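Local coordinates for putative GH105 family protein (Salmonella enterica subsp. enterica serovar Paratyphi A, PDB 3QWT), which is of unknown function but, as a possible GH105 member, may cleave unsaturated uronic acid residues from the ends of polysaccharide fragments, at residues H282-D287 against D352-I357; Y291-A296 against L339-G344. All blocks are in the same frame, centred on the assembly; numbering follows the deposited sequence.

Interactions 1 and 2 lie about 10 Å apart, centre to centre, and on the same side of the chain's centre. Both are largely buried, although interaction 1 sits farther from the centre of the chain (about 19 Å against about 13 Å). The loop before helix 294-309 supplies one partner to each, with the helix start in interaction 2, and interaction 2 is nested in sequence within interaction 1. Y291 joins them: its backbone O accepts from T283 N, and its OH forms a weak hydrogen bond with I357 O. Interaction 1 combines a partly exposed salt-bridge arginine with leucine packing, whereas interaction 2 depends on main-chain amides and carbonyls and a buried glutamate at a helix N-terminus.

Interaction 1. Residues H282-D287 against D352-I357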
loop_
_atom_site.group_PDB
_atom_site.type_symbol
_atom_site.label_atom_id
_atom_site.label_comp_id
_atom_site.label_asym_id
_atom_site.label_seq_id
_atom_site.Cartn_x
_atom_site.Cartn_y
_atom_site.Cartn_z
ATOM N N HIS A 282 37.781 -4.346 35.663
ATOM C CA HIS A 282 38.228 -3.261 36.539
ATOM C C HIS A 282 37.351 -1.998 36.428
ATOM O O HIS A 282 36.885 -1.638 35.338
ATOM C CB HIS A 282 39.692 -2.926 36.259
ATOM C CG HIS A 282 40.624 -4.081 36.454
ATOM N ND1 HIS A 282 41.140 -4.423 37.688
ATOM C CD2 HIS A 282 41.142 -4.970 35.572
ATOM C CE1 HIS A 282 41.934 -5.470 37.557
ATOM N NE2 HIS A 282 41.958 -5.819 36.282
ATOM N N THR A 283 37.131 -1.335 37.563
ATOM C CA THR A 283 36.209 -0.202 37.635
ATOM C C THR A 283 36.694 0.952 36.761
ATOM O O THR A 283 35.891 1.719 36.216
ATOM C CB THR A 283 35.959 0.253 39.088
ATOM O OG1 THR A 283 34.785 1.065 39.136
ATOM C CG2 THR A 283 37.147 1.036 39.635
ATOM N N LEU A 284 38.010 1.076 36.630
ATOM C CA LEU A 284 38.573 1.787 35.491
ATOM C C LEU A 284 39.105 0.703 34.587
ATOM O O LEU A 284 40.089 0.036 34.927
ATOM C CB LEU A 284 39.686 2.733 35.898
ATOM C CG LEU A 284 39.396 4.223 36.073
ATOM C CD1 LEU A 284 37.952 4.571 35.783
ATOM C CD2 LEU A 284 39.813 4.681 37.464
ATOM N N LEU A 285 38.442 0.524 33.446
ATOM C CA LEU A 285 38.626 -0.651 32.607
ATOM C C LEU A 285 40.053 -0.837 32.133
ATOM O O LEU A 285 40.483 -1.964 31.920
ATOM C CB LEU A 285 37.705 -0.611 31.388
ATOM C CG LEU A 285 36.192 -0.709 31.629
ATOM C CD1 LEU A 285 35.407 -0.410 30.314
ATOM C CD2 LEU A 285 35.807 -2.076 32.209
ATOM N N ASP A 286 40.764 0.268 31.927
ATOM C CA ASP A 286 42.142 0.228 31.432
ATOM C C ASP A 286 43.166 0.429 32.565
ATOM O O ASP A 286 44.332 0.745 32.320
ATOM C CB ASP A 286 42.339 1.255 30.307
ATOM C CG ASP A 286 42.054 2.688 30.753
ATOM O OD1 ASP A 286 41.313 2.890 31.744
ATOM O OD2 ASP A 286 42.571 3.616 30.102
ATOM N N ASP A 287 42.716 0.239 33.804
ATOM C CA ASP A 287 43.577 0.348 34.981
ATOM C C ASP A 287 43.517 -0.952 35.799
ATOM O O ASP A 287 42.685 -1.098 36.690
ATOM C CB ASP A 287 43.165 1.553 35.842
ATOM C CG ASP A 287 44.105 1.786 37.020
ATOM O OD1 ASP A 287 44.909 0.880 37.326
ATOM O OD2 ASP A 287 44.034 2.871 37.648
ATOM N N ASP A 352 41.498 9.373 39.978
ATOM C CA ASP A 352 41.403 8.958 41.368
ATOM C C ASP A 352 39.951 8.952 41.849
ATOM O O ASP A 352 39.545 8.065 42.607
ATOM C CB ASP A 352 42.264 9.861 42.253
ATOM C CG ASP A 352 43.714 9.409 42.316
ATOM O OD1 ASP A 352 44.008 8.277 41.886
ATOM O OD2 ASP A 352 44.556 10.181 42.815
ATOM N N PHE A 353 39.172 9.935 41.393
ATOM C CA PHE A 353 37.773 10.060 41.796
ATOM C C PHE A 353 37.031 8.744 41.604
ATOM O O PHE A 353 36.236 8.345 42.443
ATOM C CB PHE A 353 37.083 11.178 41.009
ATOM C CG PHE A 353 35.587 11.155 41.102
ATOM C CD1 PHE A 353 34.919 11.949 42.022
ATOM C CD2 PHE A 353 34.844 10.344 40.269
ATOM C CE1 PHE A 353 33.530 11.933 42.102
ATOM C CE2 PHE A 353 33.454 10.323 40.345
ATOM C CZ PHE A 353 32.798 11.116 41.259
ATOM N N TYR A 354 37.302 8.078 40.487
ATOM C CA TYR A 354 36.647 6.819 40.169
ATOM C C TYR A 354 37.214 5.687 40.996
ATOM O O TYR A 354 36.504 4.739 41.330
ATOM C CB TYR A 354 36.791 6.512 38.676
ATOM C CG TYR A 354 35.975 7.453 37.836
ATOM C CD1 TYR A 354 34.633 7.197 37.579
ATOM C CD2 TYR A 354 36.528 8.619 37.337
ATOM C CE1 TYR A 354 33.876 8.069 36.830
ATOM C CE2 TYR A 354 35.782 9.502 36.594
ATOM C CZ TYR A 354 34.455 9.219 36.337
ATOM O OH TYR A 354 33.704 10.091 35.592
ATOM N N ARG A 355 38.496 5.806 41.330
ATOM C CA ARG A 355 39.201 4.765 42.060
ATOM C C ARG A 355 38.693 4.595 43.488
ATOM O O ARG A 355 38.685 3.483 44.006
ATOM C CB ARG A 355 40.711 5.026 42.056
ATOM C CG ARG A 355 41.348 4.912 40.674
ATOM C CD ARG A 355 42.813 5.339 40.697
ATOM N NE ARG A 355 43.454 5.198 39.389
ATOM C CZ ARG A 355 44.024 6.199 38.717
ATOM N NH1 ARG A 355 44.034 7.427 39.225
ATOM N NH2 ARG A 355 44.584 5.973 37.534
ATOM N N HIS A 356 38.243 5.684 44.106
ATOM C CA HIS A 356 37.858 5.635 45.512
ATOM C C HIS A 356 36.345 5.701 45.803
ATOM O O HIS A 356 35.937 6.092 46.892
ATOM C CB HIS A 356 38.613 6.707 46.303
ATOM C CG HIS A 356 40.090 6.687 46.070
ATOM N ND1 HIS A 356 40.775 7.756 45.532
ATOM C CD2 HIS A 356 41.014 5.720 46.284
ATOM C CE1 HIS A 356 42.056 7.451 45.429
ATOM N NE2 HIS A 356 42.228 6.221 45.880
ATOM N N ILE A 357 35.518 5.309 44.837
ATOM C CA ILE A 357 34.083 5.187 45.078
ATOM C C ILE A 357 33.804 4.075 46.098
ATOM O O ILE A 357 34.312 2.969 45.962
ATOM C CB ILE A 357 33.312 4.869 43.766
ATOM C CG1 ILE A 357 33.499 5.988 42.743
ATOM C CG2 ILE A 357 31.835 4.640 44.040
ATOM C CD1 ILE A 357 32.804 7.268 43.112
#
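A single carboxylate oxygen of D287 receives two nitrogens of R355: OD2 lies 3.0 Å from NE and 3.2 Å from NH2, while OD1 is directed to the backbone N of H289. The grip is side-on. OD2 sits at the edge of the guanidinium, in its plane, and the carboxylate is turned 76° against that plane, so the two flat groups cannot form the familiar two-oxygen, two-nitrogen pair. NE comes in nearly along the C-O axis and makes the straighter bond; NH2 arrives on the anti side and is more bent. With CG of D287 trans to the backbone N (chi1 -175°), the carboxylate extends toward the helix, and the extended chain of R355 runs out to meet it. The third nitrogen turns back to its own helix, NH1 lying 2.8 Å from OD1 of D352 and above that carboxylate plane. R355 thus sits between two acids in a salt-bridge network that ties the short helix 351-355 to the type I turn L284-D287, both of them parts of the loops connecting helices of the alpha/alpha toroid. The turn is closed by D287 N donating to L284 O at 2.9 Å, and R229 pairs with D286 on it. Beside the charges, L284 spreads its two methyls over the helix: CD1 is 3.7 Å from CB of Y354, and CD2 is 3.6 Å from CG of R355, covering the aliphatic part of the arginine. CD1 nearly eclipses CA as modelled (chi2 -1°), an unfavourable rotation if the fit is right. T283 adds a looser touch, its CG2 lying 4.1 Å from Y354 O. The tyrosine ring leads away from this contact, its OH hydrogen-bonding with H215 and G348 N and its ring meeting that of W230.

Interaction 2. Residues Y291-A296 against L339-G344; sequences YLEASA and LQTSFG
The N-terminus of helix 294-309, one of the helices of the alpha/alpha toroid, is capped by E293, whose carboxylate also holds S342 of the neighbouring loop. From the N-cap position E293 OE2 accepts A296 N, likewise modelled very close, through its syn lone pair, while OE1 is shared by three donors: S295 N at 3.1 Å from above the carboxylate plane, S295 OG, modelled unusually close at 2.5 Å, on the syn side, and S342 N at 3.1 Å on the anti side. The last bond, with an N-H...O angle of 158°, is the one that crosses between the segments. A bend at chi2 (-75°) folds the glutamate back over the first helical turn, which allows one carboxylate to reach both the helix amides and the loop. Alongside, A294 N donates to Q340 O at 2.8 Å, approaching from above the carbonyl plane; CB of A294 packs 3.5 Å from the same Q340 O. Q340 offers that carbonyl from the centre of an inverse gamma turn, closed by T341 N to L339 O at 2.8 Å. At the start of 291-296 the OH of Y291 lies 3.8 Å from CB of S342, near the plane of the ring; within the helix S295 CB meets T341 CG2 at 4.3 Å. R232 hydrogen-bonds to OG of both S295 and S342 and forms a long, weak ion pair with E293. Helix and loop donors thus surround a buried carboxylate, and together with the helix N-terminus they would be expected to stabilise its negative charge.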
loop_
_atom_site.group_PDB
_atom_site.type_symbol
_atom_site.label_atom_id
_atom_site.label_comp_id
_atom_site.label_asym_id
_atom_site.label_seq_id
_atom_site.Cartn_x
_atom_site.Cartn_y
_atom_site.Cartn_z
ATOM N N TYR A 291 39.982 -1.499 41.631
ATOM C CA TYR A 291 39.248 -2.648 42.119
ATOM C C TYR A 291 38.342 -3.181 41.007
ATOM O O TYR A 291 37.938 -2.447 40.105
ATOM C CB TYR A 291 38.474 -2.342 43.410
ATOM C CG TYR A 291 37.488 -1.180 43.396
ATOM C CD1 TYR A 291 36.215 -1.325 42.855
ATOM C CD2 TYR A 291 37.807 0.041 43.990
ATOM C CE1 TYR A 291 35.296 -0.278 42.876
ATOM C CE2 TYR A 291 36.897 1.095 44.014
ATOM C CZ TYR A 291 35.645 0.927 43.454
ATOM O OH TYR A 291 34.740 1.960 43.469
ATOM N N LEU A 292 38.073 -4.477 41.047
ATOM C CA LEU A 292 37.103 -5.076 40.153
ATOM C C LEU A 292 35.711 -4.593 40.562
ATOM O O LEU A 292 35.476 -4.301 41.730
ATOM C CB LEU A 292 37.198 -6.595 40.250
ATOM C CG LEU A 292 38.577 -7.140 39.887
ATOM C CD1 LEU A 292 38.677 -8.595 40.255
ATOM C CD2 LEU A 292 38.839 -6.939 38.404
ATOM N N GLU A 293 34.791 -4.489 39.608
ATOM C CA GLU A 293 33.456 -4.030 39.941
ATOM C C GLU A 293 32.397 -4.946 39.326
ATOM O O GLU A 293 32.286 -5.090 38.099
ATOM C CB GLU A 293 33.282 -2.567 39.528
ATOM C CG GLU A 293 32.188 -1.819 40.275
ATOM C CD GLU A 293 30.790 -2.201 39.806
ATOM O OE1 GLU A 293 29.889 -2.364 40.649
ATOM O OE2 GLU A 293 30.592 -2.335 38.590
ATOM N N ALA A 294 31.625 -5.560 40.210
ATOM C CA ALA A 294 30.660 -6.591 39.857
ATOM C C ALA A 294 29.437 -6.134 39.039
ATOM O O ALA A 294 28.946 -6.873 38.186
ATOM C CB ALA A 294 30.209 -7.319 41.120
ATOM N N SER A 295 28.936 -4.934 39.291
ATOM C CA SER A 295 27.692 -4.542 38.645
ATOM C C SER A 295 27.939 -4.208 37.175
ATOM O O SER A 295 27.164 -4.602 36.301
ATOM C CB SER A 295 27.005 -3.389 39.380
ATOM O OG SER A 295 27.759 -2.190 39.328
ATOM N N ALA A 296 29.019 -3.482 36.910
ATOM C CA ALA A 296 29.456 -3.242 35.533
ATOM C C ALA A 296 29.670 -4.586 34.853
ATOM O O ALA A 296 29.149 -4.837 33.765
ATOM C CB ALA A 296 30.745 -2.418 35.512
ATOM N N LEU A 339 28.430 -8.915 45.659
ATOM C CA LEU A 339 29.507 -8.373 46.491
ATOM C C LEU A 339 30.144 -7.045 46.047
ATOM O O LEU A 339 29.891 -6.006 46.659
ATOM C CB LEU A 339 30.572 -9.439 46.791
ATOM C CG LEU A 339 30.057 -10.512 47.754
ATOM C CD1 LEU A 339 31.099 -11.605 48.003
ATOM C CD2 LEU A 339 29.589 -9.875 49.065
ATOM N N GLN A 340 30.965 -7.065 45.006
ATOM C CA GLN A 340 31.736 -5.873 44.646
ATOM C C GLN A 340 30.955 -4.799 43.867
ATOM O O GLN A 340 31.360 -4.398 42.775
ATOM C CB GLN A 340 32.964 -6.283 43.844
ATOM C CG GLN A 340 33.983 -7.033 44.639
ATOM C CD GLN A 340 35.019 -6.111 45.245
ATOM O OE1 GLN A 340 35.806 -5.486 44.533
ATOM N NE2 GLN A 340 35.020 -6.017 46.566
ATOM N N THR A 341 29.848 -4.328 44.426
ATOM C CA THR A 341 29.092 -3.243 43.817
ATOM C C THR A 341 29.593 -1.870 44.299
ATOM O O THR A 341 29.779 -1.663 45.495
ATOM C CB THR A 341 27.594 -3.367 44.163
ATOM O OG1 THR A 341 27.102 -4.650 43.751
ATOM C CG2 THR A 341 26.791 -2.240 43.509
ATOM N N SER A 342 29.802 -0.937 43.371
ATOM C CA SER A 342 30.172 0.442 43.714
ATOM C C SER A 342 28.937 1.324 43.805
ATOM O O SER A 342 27.970 1.152 43.056
ATOM C CB SER A 342 31.153 1.047 42.694
ATOM O OG SER A 342 30.546 1.245 41.414
ATOM N N PHE A 343 28.987 2.275 44.728
ATOM C CA PHE A 343 27.878 3.166 45.019
ATOM C C PHE A 343 27.683 4.137 43.865
ATOM O O PHE A 343 28.513 4.203 42.964
ATOM C CB PHE A 343 28.150 3.913 46.324
ATOM C CG PHE A 343 27.065 4.867 46.709
ATOM C CD1 PHE A 343 25.789 4.404 46.991
ATOM C CD2 PHE A 343 27.313 6.230 46.777
ATOM C CE1 PHE A 343 24.779 5.284 47.342
ATOM C CE2 PHE A 343 26.310 7.114 47.124
ATOM C CZ PHE A 343 25.040 6.640 47.413
ATOM N N GLY A 344 26.579 4.878 43.887
ATOM C CA GLY A 344 26.290 5.832 42.830
ATOM C C GLY A 344 27.522 6.649 42.510
ATOM O O GLY A 344 28.187 7.155 43.423
#